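Local atomic coordinates of 3'-5'-exonuclease (Saccharomyces cerevisiae, PDB entry 3E2V), a protein that probably degrades DNA as a magnesium-dependent TatD-type nuclease, nicking double strands without obvious specificity and trimming them from the 3' end. Residues Leu201-Arg204 with Asp209-Gln212; His253-Thr256 with Asp261-Lys264; Ile272-Asn277 with Lys291-Glu296; Cys279-Arg282 with Asn286-Val289; Leu298-Asp303 with Asp382-Thr387. One frame throughout, in Å; residues are numbered along the deposited sequence.

Contact 1 of 5, residues Leu201-Arg204 with Asp209-Gln212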
# COMPACT_ATOMS: atom_id res chain seq x y z
N LEU A 201 3.59 -4.56 2.46
CA LEU A 201 3.68 -5.84 1.75
C LEU A 201 2.45 -6.09 0.91
O LEU A 201 1.33 -5.80 1.31
CB LEU A 201 3.88 -6.94 2.78
CG LEU A 201 5.13 -6.88 3.65
CD1 LEU A 201 4.98 -7.73 4.91
CD2 LEU A 201 6.40 -7.20 2.87
N HIS A 202 2.71 -6.64 -0.28
CA HIS A 202 1.67 -7.03 -1.24
C HIS A 202 1.58 -8.56 -1.27
O HIS A 202 2.59 -9.26 -1.40
CB HIS A 202 2.01 -6.46 -2.63
CG HIS A 202 0.98 -6.76 -3.68
ND1 HIS A 202 -0.06 -5.90 -3.96
CD2 HIS A 202 0.84 -7.81 -4.52
CE1 HIS A 202 -0.81 -6.42 -4.91
NE2 HIS A 202 -0.28 -7.58 -5.27
N MET A 203 0.38 -9.08 -1.12
CA MET A 203 0.15 -10.50 -1.26
C MET A 203 -1.18 -10.70 -1.96
O MET A 203 -2.25 -10.26 -1.48
CB MET A 203 0.13 -11.20 0.12
CG MET A 203 0.11 -12.74 0.08
SD MET A 203 -1.51 -13.48 -0.32
CE MET A 203 -2.37 -13.25 1.24
N ARG A 204 -1.13 -11.39 -3.09
CA ARG A 204 -2.34 -11.85 -3.75
C ARG A 204 -2.15 -13.28 -4.22
O ARG A 204 -1.24 -13.56 -4.99
CB ARG A 204 -2.66 -10.97 -4.93
CG ARG A 204 -3.94 -11.39 -5.64
CD ARG A 204 -4.69 -10.20 -6.17
NE ARG A 204 -3.86 -9.43 -7.10
CZ ARG A 204 -4.21 -8.27 -7.65
NH1 ARG A 204 -3.38 -7.66 -8.47
NH2 ARG A 204 -5.39 -7.73 -7.37
N ASP A 209 3.60 -19.27 -0.17
CA ASP A 209 4.95 -18.85 -0.56
C ASP A 209 5.37 -17.56 0.14
O ASP A 209 6.54 -17.38 0.48
CB ASP A 209 5.06 -18.68 -2.07
CG ASP A 209 5.10 -20.01 -2.82
OD1 ASP A 209 5.08 -21.08 -2.18
OD2 ASP A 209 5.15 -19.98 -4.07
N PHE A 210 4.41 -16.65 0.34
CA PHE A 210 4.66 -15.36 1.00
C PHE A 210 5.07 -15.63 2.44
O PHE A 210 6.08 -15.10 2.92
CB PHE A 210 3.34 -14.58 0.92
CG PHE A 210 3.34 -13.20 1.56
CD1 PHE A 210 3.88 -12.10 0.89
CD2 PHE A 210 2.67 -12.98 2.75
CE1 PHE A 210 3.80 -10.81 1.44
CE2 PHE A 210 2.58 -11.69 3.32
CZ PHE A 210 3.17 -10.61 2.65
N VAL A 211 4.32 -16.49 3.13
CA VAL A 211 4.64 -16.85 4.52
C VAL A 211 5.97 -17.59 4.61
O VAL A 211 6.76 -17.33 5.52
CB VAL A 211 3.48 -17.64 5.16
CG1 VAL A 211 3.91 -18.31 6.48
CG2 VAL A 211 2.29 -16.71 5.40
N GLN A 212 6.23 -18.49 3.66
CA GLN A 212 7.48 -19.23 3.65
C GLN A 212 8.69 -18.29 3.60
O GLN A 212 9.66 -18.47 4.34
CB GLN A 212 7.50 -20.21 2.48
CG GLN A 212 8.72 -21.12 2.48
CD GLN A 212 8.75 -22.07 1.30
OE1 GLN A 212 9.05 -23.26 1.46
NE2 GLN A 212 8.45 -21.56 0.11

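Contact 2 of 5, residues His253-Thr256 with Asp261-Lys264. With MG (magnesium ion), chain E.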
# COMPACT_ATOMS: atom_id res chain seq x y z
N HIS A 253 -0.95 -5.14 2.94
CA HIS A 253 -1.84 -4.17 2.26
C HIS A 253 -2.99 -4.88 1.55
O HIS A 253 -2.84 -6.00 1.03
CB HIS A 253 -0.97 -3.32 1.28
CG HIS A 253 -1.70 -2.57 0.19
ND1 HIS A 253 -2.71 -1.66 0.43
CD2 HIS A 253 -1.48 -2.54 -1.16
CE1 HIS A 253 -3.11 -1.13 -0.72
NE2 HIS A 253 -2.39 -1.66 -1.70
N SER A 254 -4.15 -4.24 1.53
CA SER A 254 -5.23 -4.63 0.62
C SER A 254 -5.57 -6.12 0.69
O SER A 254 -5.59 -6.83 -0.32
CB SER A 254 -4.85 -4.22 -0.82
OG SER A 254 -6.00 -4.31 -1.66
N PHE A 255 -5.83 -6.60 1.91
CA PHE A 255 -6.08 -8.02 2.12
C PHE A 255 -7.45 -8.46 1.62
O PHE A 255 -8.48 -7.90 2.01
CB PHE A 255 -5.97 -8.36 3.60
CG PHE A 255 -6.22 -9.81 3.88
CD1 PHE A 255 -5.24 -10.75 3.55
CD2 PHE A 255 -7.42 -10.24 4.42
CE1 PHE A 255 -5.45 -12.11 3.79
CE2 PHE A 255 -7.63 -11.62 4.65
CZ PHE A 255 -6.64 -12.54 4.34
N THR A 256 -7.47 -9.51 0.78
CA THR A 256 -8.73 -10.05 0.25
C THR A 256 -8.78 -11.58 0.31
O THR A 256 -9.60 -12.21 -0.37
CB THR A 256 -8.97 -9.62 -1.21
OG1 THR A 256 -7.92 -10.15 -2.02
CG2 THR A 256 -9.01 -8.09 -1.35
N ASP A 261 -6.11 -18.17 5.11
CA ASP A 261 -4.97 -17.29 4.81
C ASP A 261 -4.76 -16.29 5.93
O ASP A 261 -3.61 -16.04 6.33
CB ASP A 261 -5.23 -16.46 3.54
CG ASP A 261 -5.32 -17.28 2.29
OD1 ASP A 261 -4.74 -18.40 2.24
OD2 ASP A 261 -5.97 -16.77 1.34
N LEU A 262 -5.85 -15.70 6.42
CA LEU A 262 -5.73 -14.72 7.51
C LEU A 262 -5.04 -15.32 8.72
O LEU A 262 -4.17 -14.70 9.31
CB LEU A 262 -7.10 -14.15 7.91
CG LEU A 262 -7.06 -13.23 9.13
CD1 LEU A 262 -6.24 -11.96 8.85
CD2 LEU A 262 -8.48 -12.87 9.61
N GLN A 263 -5.44 -16.52 9.13
CA GLN A 263 -4.84 -17.15 10.29
C GLN A 263 -3.34 -17.43 10.05
O GLN A 263 -2.52 -17.25 10.95
CB GLN A 263 -5.61 -18.41 10.68
CG GLN A 263 -7.02 -18.10 11.19
CD GLN A 263 -7.02 -17.11 12.35
OE1 GLN A 263 -6.27 -17.26 13.31
NE2 GLN A 263 -7.87 -16.09 12.26
N LYS A 264 -2.97 -17.83 8.84
CA LYS A 264 -1.55 -18.02 8.54
C LYS A 264 -0.78 -16.71 8.71
O LYS A 264 0.34 -16.71 9.24
CB LYS A 264 -1.36 -18.56 7.12
CG LYS A 264 -1.83 -20.02 6.94
CD LYS A 264 -1.87 -20.42 5.47
CE LYS A 264 -2.23 -21.89 5.34
NZ LYS A 264 -2.41 -22.33 3.93
MG MG E . -2.94 -1.33 -3.81
O HOH W 1 -4.14 -2.90 -4.14
O HOH W 2 -3.19 -0.85 -5.80
O HOH W 3 -1.51 0.16 -3.80
O HOH W 4 -1.24 -3.15 -4.47

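Contact 3 of 5, residues Ile272-Asn277 with Lys291-Glu296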
# COMPACT_ATOMS: atom_id res chain seq x y z
N ILE A 272 2.42 -8.61 12.44
CA ILE A 272 1.64 -8.58 11.20
C ILE A 272 0.38 -7.74 11.43
O ILE A 272 -0.35 -7.94 12.41
CB ILE A 272 1.26 -10.00 10.75
CG1 ILE A 272 2.44 -10.65 10.02
CG2 ILE A 272 -0.01 -10.02 9.85
CD1 ILE A 272 2.66 -10.17 8.58
N PHE A 273 0.15 -6.80 10.51
CA PHE A 273 -1.08 -6.01 10.48
C PHE A 273 -1.76 -6.26 9.15
O PHE A 273 -1.10 -6.58 8.16
CB PHE A 273 -0.77 -4.51 10.63
CG PHE A 273 -0.28 -4.15 11.98
CD1 PHE A 273 -1.14 -3.59 12.91
CD2 PHE A 273 1.04 -4.41 12.33
CE1 PHE A 273 -0.70 -3.28 14.18
CE2 PHE A 273 1.51 -4.11 13.60
CZ PHE A 273 0.64 -3.56 14.53
N ILE A 274 -3.08 -6.05 9.12
CA ILE A 274 -3.89 -6.36 7.94
C ILE A 274 -4.57 -5.09 7.45
O ILE A 274 -5.35 -4.47 8.19
CB ILE A 274 -4.97 -7.42 8.25
CG1 ILE A 274 -4.36 -8.68 8.92
CG2 ILE A 274 -5.75 -7.75 7.00
CD1 ILE A 274 -3.37 -9.50 8.05
N GLY A 275 -4.25 -4.68 6.22
CA GLY A 275 -4.89 -3.53 5.60
C GLY A 275 -6.23 -3.90 4.96
O GLY A 275 -6.34 -4.89 4.22
N VAL A 276 -7.24 -3.08 5.26
CA VAL A 276 -8.61 -3.31 4.82
C VAL A 276 -9.10 -2.09 4.04
O VAL A 276 -9.10 -0.97 4.55
CB VAL A 276 -9.52 -3.56 6.03
CG1 VAL A 276 -11.02 -3.62 5.65
CG2 VAL A 276 -9.11 -4.85 6.74
N ASN A 277 -9.49 -2.32 2.78
CA ASN A 277 -10.07 -1.30 1.94
C ASN A 277 -11.39 -1.83 1.35
O ASN A 277 -11.86 -2.90 1.73
CB ASN A 277 -9.09 -0.90 0.83
CG ASN A 277 -8.67 -2.08 -0.04
OD1 ASN A 277 -9.49 -2.94 -0.40
ND2 ASN A 277 -7.40 -2.12 -0.41
N LYS A 291 -14.20 -9.66 10.04
CA LYS A 291 -14.68 -9.72 11.42
C LYS A 291 -13.67 -10.43 12.32
O LYS A 291 -13.61 -10.13 13.52
CB LYS A 291 -16.05 -10.42 11.49
CG LYS A 291 -16.75 -10.24 12.84
CD LYS A 291 -18.19 -10.72 12.78
CE LYS A 291 -18.86 -10.60 14.13
NZ LYS A 291 -20.23 -11.19 14.10
N GLN A 292 -12.88 -11.34 11.74
CA GLN A 292 -11.89 -12.13 12.49
C GLN A 292 -10.53 -11.44 12.67
O GLN A 292 -9.67 -11.94 13.40
CB GLN A 292 -11.67 -13.49 11.84
CG GLN A 292 -12.94 -14.36 11.81
CD GLN A 292 -12.80 -15.57 10.92
OE1 GLN A 292 -12.23 -15.49 9.83
NE2 GLN A 292 -13.35 -16.70 11.36
N ILE A 293 -10.32 -10.31 12.00
CA ILE A 293 -9.07 -9.57 12.20
C ILE A 293 -9.08 -8.89 13.57
O ILE A 293 -9.98 -8.10 13.86
CB ILE A 293 -8.87 -8.47 11.13
CG1 ILE A 293 -8.92 -9.05 9.71
CG2 ILE A 293 -7.52 -7.76 11.37
CD1 ILE A 293 -9.09 -7.98 8.61
N PRO A 294 -8.08 -9.17 14.43
CA PRO A 294 -8.07 -8.45 15.72
C PRO A 294 -8.10 -6.94 15.49
O PRO A 294 -7.34 -6.41 14.67
CB PRO A 294 -6.75 -8.88 16.34
CG PRO A 294 -6.51 -10.28 15.75
CD PRO A 294 -6.95 -10.11 14.31
N THR A 295 -8.99 -6.25 16.20
CA THR A 295 -9.26 -4.85 15.89
C THR A 295 -8.01 -3.96 15.94
O THR A 295 -7.85 -3.07 15.09
CB THR A 295 -10.40 -4.32 16.78
OG1 THR A 295 -11.57 -5.09 16.49
CG2 THR A 295 -10.68 -2.83 16.52
N GLU A 296 -7.12 -4.20 16.89
CA GLU A 296 -5.88 -3.42 16.98
C GLU A 296 -4.82 -3.81 15.94
O GLU A 296 -3.76 -3.18 15.87
CB GLU A 296 -5.31 -3.49 18.40
CG GLU A 296 -4.42 -4.69 18.69
CD GLU A 296 -5.15 -5.99 18.96
OE1 GLU A 296 -6.38 -6.08 18.77
OE2 GLU A 296 -4.47 -6.95 19.41

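Contact 4 of 5, residues Cys279-Arg282 with Asn286-Val289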
# COMPACT_ATOMS: atom_id res chain seq x y z
N CYS A 279 -12.04 -3.18 -1.45
CA CYS A 279 -11.89 -4.49 -2.10
C CYS A 279 -11.92 -5.65 -1.09
O CYS A 279 -12.33 -6.77 -1.42
CB CYS A 279 -10.61 -4.54 -2.95
SG CYS A 279 -10.65 -3.50 -4.43
N SER A 280 -11.49 -5.37 0.15
CA SER A 280 -11.52 -6.32 1.25
C SER A 280 -12.93 -6.58 1.77
O SER A 280 -13.08 -7.38 2.70
CB SER A 280 -10.73 -5.75 2.44
OG SER A 280 -9.43 -5.35 2.04
N LEU A 281 -13.94 -5.88 1.23
CA LEU A 281 -15.30 -5.85 1.82
C LEU A 281 -16.40 -6.17 0.79
O LEU A 281 -17.59 -5.84 0.99
CB LEU A 281 -15.55 -4.47 2.49
CG LEU A 281 -14.54 -4.01 3.57
CD1 LEU A 281 -14.71 -2.51 3.82
CD2 LEU A 281 -14.74 -4.82 4.84
N ARG A 282 -16.02 -6.80 -0.33
CA ARG A 282 -16.93 -6.93 -1.47
C ARG A 282 -17.99 -8.00 -1.31
O ARG A 282 -19.13 -7.81 -1.73
CB ARG A 282 -16.15 -7.14 -2.76
CG ARG A 282 -15.54 -5.84 -3.29
CD ARG A 282 -14.77 -6.05 -4.55
NE ARG A 282 -13.60 -6.87 -4.28
CZ ARG A 282 -12.55 -6.98 -5.09
NH1 ARG A 282 -12.52 -6.31 -6.24
NH2 ARG A 282 -11.54 -7.76 -4.74
N ASN A 286 -15.82 -12.07 2.42
CA ASN A 286 -14.86 -11.01 2.80
C ASN A 286 -15.23 -10.39 4.16
O ASN A 286 -14.35 -10.16 5.01
CB ASN A 286 -14.86 -9.85 1.79
CG ASN A 286 -14.25 -10.19 0.43
OD1 ASN A 286 -14.67 -9.63 -0.58
ND2 ASN A 286 -13.23 -11.05 0.40
N LEU A 287 -16.50 -10.06 4.37
CA LEU A 287 -16.91 -9.44 5.62
C LEU A 287 -16.67 -10.37 6.81
O LEU A 287 -16.23 -9.92 7.86
CB LEU A 287 -18.38 -8.99 5.57
CG LEU A 287 -18.80 -8.03 4.45
CD1 LEU A 287 -20.28 -7.70 4.63
CD2 LEU A 287 -17.95 -6.76 4.43
N ALA A 288 -16.94 -11.66 6.61
CA ALA A 288 -16.73 -12.67 7.66
C ALA A 288 -15.27 -12.78 8.03
O ALA A 288 -14.92 -13.00 9.20
CB ALA A 288 -17.26 -14.02 7.21
N VAL A 289 -14.41 -12.65 7.03
CA VAL A 289 -12.97 -12.71 7.26
C VAL A 289 -12.53 -11.45 8.02
O VAL A 289 -11.82 -11.55 9.01
CB VAL A 289 -12.19 -12.88 5.94
CG1 VAL A 289 -10.69 -12.84 6.21
CG2 VAL A 289 -12.54 -14.19 5.26
O HOH W 5 -13.63 -9.91 -3.15

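Contact 5 of 5, residues Leu298-Asp303 with Asp382-Thr387. With MG (magnesium ion), chain E.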
# COMPACT_ATOMS: atom_id res chain seq x y z
N LEU A 298 -5.83 -4.14 12.66
CA LEU A 298 -6.53 -3.78 11.42
C LEU A 298 -6.17 -2.34 11.08
O LEU A 298 -6.27 -1.45 11.93
CB LEU A 298 -8.04 -3.90 11.65
CG LEU A 298 -8.99 -3.77 10.45
CD1 LEU A 298 -10.22 -4.63 10.76
CD2 LEU A 298 -9.38 -2.32 10.15
N LEU A 299 -5.75 -2.11 9.83
CA LEU A 299 -5.48 -0.75 9.35
C LEU A 299 -6.41 -0.43 8.20
O LEU A 299 -6.80 -1.33 7.45
CB LEU A 299 -4.03 -0.62 8.89
CG LEU A 299 -2.99 -1.07 9.92
CD1 LEU A 299 -1.61 -0.93 9.32
CD2 LEU A 299 -3.09 -0.28 11.24
N LEU A 300 -6.79 0.84 8.08
CA LEU A 300 -7.75 1.24 7.05
C LEU A 300 -7.04 1.91 5.88
O LEU A 300 -6.03 2.61 6.06
CB LEU A 300 -8.76 2.23 7.66
CG LEU A 300 -9.63 1.70 8.80
CD1 LEU A 300 -10.45 2.85 9.43
CD2 LEU A 300 -10.54 0.65 8.22
N GLU A 301 -7.61 1.73 4.69
CA GLU A 301 -7.05 2.29 3.46
C GLU A 301 -8.13 2.35 2.43
O GLU A 301 -9.15 1.64 2.55
CB GLU A 301 -5.89 1.44 2.91
CG GLU A 301 -6.00 -0.04 3.25
CD GLU A 301 -5.18 -0.92 2.31
OE1 GLU A 301 -5.37 -0.81 1.08
OE2 GLU A 301 -4.38 -1.72 2.80
N THR A 302 -7.94 3.20 1.43
CA THR A 302 -8.89 3.25 0.31
C THR A 302 -8.40 2.50 -0.92
O THR A 302 -9.21 1.98 -1.71
CB THR A 302 -9.23 4.70 -0.15
OG1 THR A 302 -8.03 5.38 -0.58
CG2 THR A 302 -9.97 5.48 0.92
N ASP A 303 -7.08 2.44 -1.12
CA ASP A 303 -6.51 1.98 -2.41
C ASP A 303 -6.93 2.89 -3.56
O ASP A 303 -6.84 2.49 -4.74
CB ASP A 303 -6.82 0.50 -2.71
CG ASP A 303 -5.77 -0.14 -3.57
OD1 ASP A 303 -4.56 0.16 -3.37
OD2 ASP A 303 -6.13 -0.97 -4.45
N ASP A 382 -10.66 5.63 16.50
CA ASP A 382 -9.62 5.92 17.47
C ASP A 382 -8.54 4.83 17.53
O ASP A 382 -7.34 5.14 17.48
CB ASP A 382 -10.25 6.13 18.84
CG ASP A 382 -9.21 6.35 19.93
OD1 ASP A 382 -8.68 7.48 20.02
OD2 ASP A 382 -8.89 5.39 20.69
N THR A 383 -8.95 3.57 17.64
CA THR A 383 -7.94 2.49 17.68
C THR A 383 -7.11 2.46 16.40
O THR A 383 -5.88 2.41 16.46
CB THR A 383 -8.59 1.12 17.94
OG1 THR A 383 -9.11 1.07 19.27
CG2 THR A 383 -7.61 -0.04 17.77
N THR A 384 -7.77 2.51 15.24
CA THR A 384 -7.03 2.47 13.96
C THR A 384 -6.12 3.68 13.76
O THR A 384 -5.00 3.56 13.23
CB THR A 384 -7.99 2.29 12.77
OG1 THR A 384 -8.99 3.32 12.78
CG2 THR A 384 -8.67 0.94 12.86
N TRP A 385 -6.59 4.85 14.17
CA TRP A 385 -5.74 6.04 14.06
C TRP A 385 -4.44 5.89 14.87
O TRP A 385 -3.33 6.15 14.36
CB TRP A 385 -6.51 7.27 14.57
CG TRP A 385 -5.65 8.47 14.74
CD1 TRP A 385 -5.21 8.98 15.93
CD2 TRP A 385 -5.08 9.29 13.71
NE1 TRP A 385 -4.43 10.09 15.71
CE2 TRP A 385 -4.32 10.30 14.36
CE3 TRP A 385 -5.15 9.28 12.31
CZ2 TRP A 385 -3.63 11.30 13.65
CZ3 TRP A 385 -4.46 10.25 11.60
CH2 TRP A 385 -3.71 11.26 12.28
N LYS A 386 -4.59 5.49 16.12
CA LYS A 386 -3.43 5.40 17.02
C LYS A 386 -2.48 4.32 16.55
O LYS A 386 -1.27 4.50 16.59
CB LYS A 386 -3.88 5.15 18.46
CG LYS A 386 -4.53 6.38 19.02
CD LYS A 386 -4.82 6.25 20.46
CE LYS A 386 -5.14 7.63 21.04
NZ LYS A 386 -5.32 7.47 22.50
N THR A 387 -3.03 3.19 16.12
CA THR A 387 -2.20 2.10 15.64
C THR A 387 -1.44 2.49 14.37
O THR A 387 -0.24 2.21 14.24
CB THR A 387 -3.03 0.83 15.44
OG1 THR A 387 -3.63 0.49 16.71
CG2 THR A 387 -2.16 -0.32 15.02
MG MG E . -2.94 -1.33 -3.81
O HOH W 2 -3.19 -0.85 -5.80
O HOH W 1 -4.14 -2.90 -4.14
O HOH W 3 -1.51 0.16 -3.80
O HOH W 4 -1.24 -3.15 -4.47

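Contact 1 of 5, residues Leu201-Arg204 with Asp209-Gln212
Phe210 lies against Leu201, His202 and Met203, pinning helix 207-219 to the strand it directly follows, 199-204, in one beta-alpha unit of the TIM-barrel fold. On the barrel side of the strand, His202 faces the metal site and is held by Asp165. Leu164, Val252 and Leu265 also pack on Phe210. From its base outward, Phe210 CB sits 3.8 Å from Met203 CG, and the ring begins at CG, 3.6 Å from the same methylene. Beyond it, Met203 CB stands almost exactly over the middle of one face, 3.8 Å from the ring centroid and 4° off the normal, a CH-pi contact. Met203 reaches this place with CG anti to its backbone N (chi1 -171°), then bends at chi2 and chi3 so that the thioether leads away from the helix. Phe210 CE1 passes obliquely 3.5 Å from the carbonyl O of His202. At the ring's tip, CZ meets Leu201 CB in the plane of the ring, 3.7 Å away. Replacing Phe210 by an alanine is likely to leave a gap under Met203 CB and Leu201 CB without its ring neighbour. Leu201 adds its CD1 methyl, 4.1 Å from Phe210 CZ.

Contact 2 of 5, residues His253-Thr256 with Asp261-Lys264
One ring corner, CZ of Phe255, carries most of this contact, and what it meets on Leu262 is as much backbone as side chain: Leu262 N and Leu262 CB each lie 3.9 Å from Phe255 CZ. The amide approaches the ring obliquely, whereas Asp261 CB sits at the edge near the ring plane, 4.2 Å from CZ. With CG anti to the backbone N (chi1 -180°), Phe255 stretches across to the helix and meets Leu262 at about a right angle. Ile274 and Val289 pack on both residues, and the Asp261 carboxylate turns back to the backbone N of Ser258. The loop joins strand 250-252 to helix 259-268 in the TIM barrel, leaving the strand at the end that carries the metal site. Two residues before Phe255, His253 NE2 binds the magnesium ion at 2.2 Å; Asp303 and four waters, water 4 long at 2.6 Å, complete six ligands. Ser254 CB lies 3.4 Å above the imidazole plane, over the centre of one face, the ring of Phe200 stacks on it, and Glu301 OE2 bonds ND1. Glu301 OE2 also takes the backbone N of Ser254, whose OG hydrogen-bonds Asn277 ND2 and, weakly at 3.4 Å, water 1 on the metal.

Contact 3 of 5, residues Ile272-Asn277 with Lys291-Glu296
Ile293 pushes its CD1 methyl against Ile274 and Val276, 3.7 Å from Ile274 CG2 and 3.6 Å from Val276 CG2. This apolar contact closes a beta-alpha-beta crossover of the TIM barrel: the chain leaves strand 272-276, runs through helix 284-291, and returns along 291-296 to enter the neighbouring parallel strand 298-300. The nearly extended chi2 of Ile293 (165°) carries CD1 forward to the strand, while its other branch, CG2, settles 4.0 Å from Ile274 CB. Both branches of Ile293 thus touch Ile274, whereas Val276 and Ile293 run past each other in opposite directions. The two backbones head 115° apart where they touch and do not pair; side chains of the strand meet Ile293 and one loop carbonyl.

In the next shell, Leu262 packs on Ile293, and Leu298 on Val276 and Ile293, adding to the aliphatic cluster. Lys373 NZ positions the returning loop by bonding the carbonyl oxygens of Lys291 and Ile293. Farther along, Arg297 NH2 bonds Ile272 O, tying the start of the strand to the end of the loop. Phe273, also covered by Thr387 and Ile391, swings its ring toward the loop's last turn, where CE1 presents the ring edge to the carbonyl O of Glu296 at 3.5 Å.

Contact 4 of 5, residues Cys279-Arg282 with Asn286-Val289
Arg282 and Asn286 bring their flat groups to the same water, with the guanidinium of Arg282 lying by one face on Cys279: Cys279 CB stands 3.7 Å above that plane, over its centre. In this TIM-barrel protein residues 279-282 belong to the loop that leaves strand 272-276 and leads into helix 284-291, the loop folding back on the first turn of its own helix.

The bend of the arginine at chi3 (-66°) brings NE round toward Cys279 O, to which it makes a weak bond, and toward water 5, also weakly held. The same water donates to the amide oxygen of Asn286, OD1, at 2.8 Å. OD1 receives, besides, a weak bond from the backbone N of Arg282, 3.1 Å long but bent to 123° at the hydrogen. The carbonyl O of Ser280 comes to within 3.2 Å of Asn286 CB, so CB and OD1 both press on the turn. A leucine in place of Asn286 would probably leave water 5 and the amide of Arg282 without this shared acceptor.

Cys279 is tied to Cys307 by a disulfide, and Ser280 OG bonds Phe255 O and Asn277 N, further holding the loop. Val365 and Val368 pack on Leu281, whose side chain crosses that of Leu287 at about a right angle. Leu287 CD2 meets Leu281 CB and CD2, each at 3.8 Å, and Leu281 O at 3.6 Å.

Contact 5 of 5, residues Leu298-Asp303 with Asp382-Thr387
Thr384 OG1 lies within hydrogen-bonding distance of two carbonyl oxygens of its own helix, those of Leu380, its strongest partner, and Ile381, which must share its one proton, while Leu300 CD1 rests against it 3.7 Å away. The torsion that places the hydroxyl between backbone N and carbonyl carbon (chi1 55°) swings the methyl of the same residue to the strand, where Thr384 CG2 meets the carbonyl O of Leu298 at 3.5 Å. The buried hydroxyl thus bonds its own helix while its flank, with CG2, touches the strand.

One turn on, Thr387 also bonds its own helix: its OG1 donates to Thr383 O over 3.0 Å, from well above the carbonyl plane, and this oxygen also takes the backbone N of Thr387. With its hydroxyl thus occupied, Thr387 offers CG2 to Leu299 CD2, 3.9 Å away, the two side chains meeting at about a right angle. Strand 298-300 is the eighth strand of the TIM barrel, and helix 377-392 lies square across it, the axes of the two short segments 89° apart and 8.0 Å at closest approach. Met362 and Val365 also pack on Leu300, and Phe273 on Leu299.

Past the strand the chain reaches the metal site. Asp303 OD1 binds the magnesium ion at 2.2 Å and also takes a bond from Asn20 ND2. Its second oxygen, OD2, accepts from water 1, a ligand of the same ion, at 2.8 Å, and more weakly from water 2.

Contacts 1, 2, 3 and 5 follow consecutive strands of the barrel, 199-204 to 298-300, with contact 4 nested inside the crossover that contact 3 closes. Contacts 2 and 5 share the magnesium ion through His253 and Asp303; their centres are about 15 Å apart. In contact 1, the His202 side chain comes within about 5 Å of the ion. The backbone ladder continues between contacts, with Leu201 O 2.9 Å from His253 N and Leu299 O 2.8 Å from Val276 N. Asn277 ND2 joins contact 3 to contact 5, 2.8 Å from Glu301 OE1. Contacts 2 and 4 also meet where Thr256 CG2 lies 3.6 Å from Cys279 O. Contacts 1 and 5, about 21 Å apart between centres, do not touch.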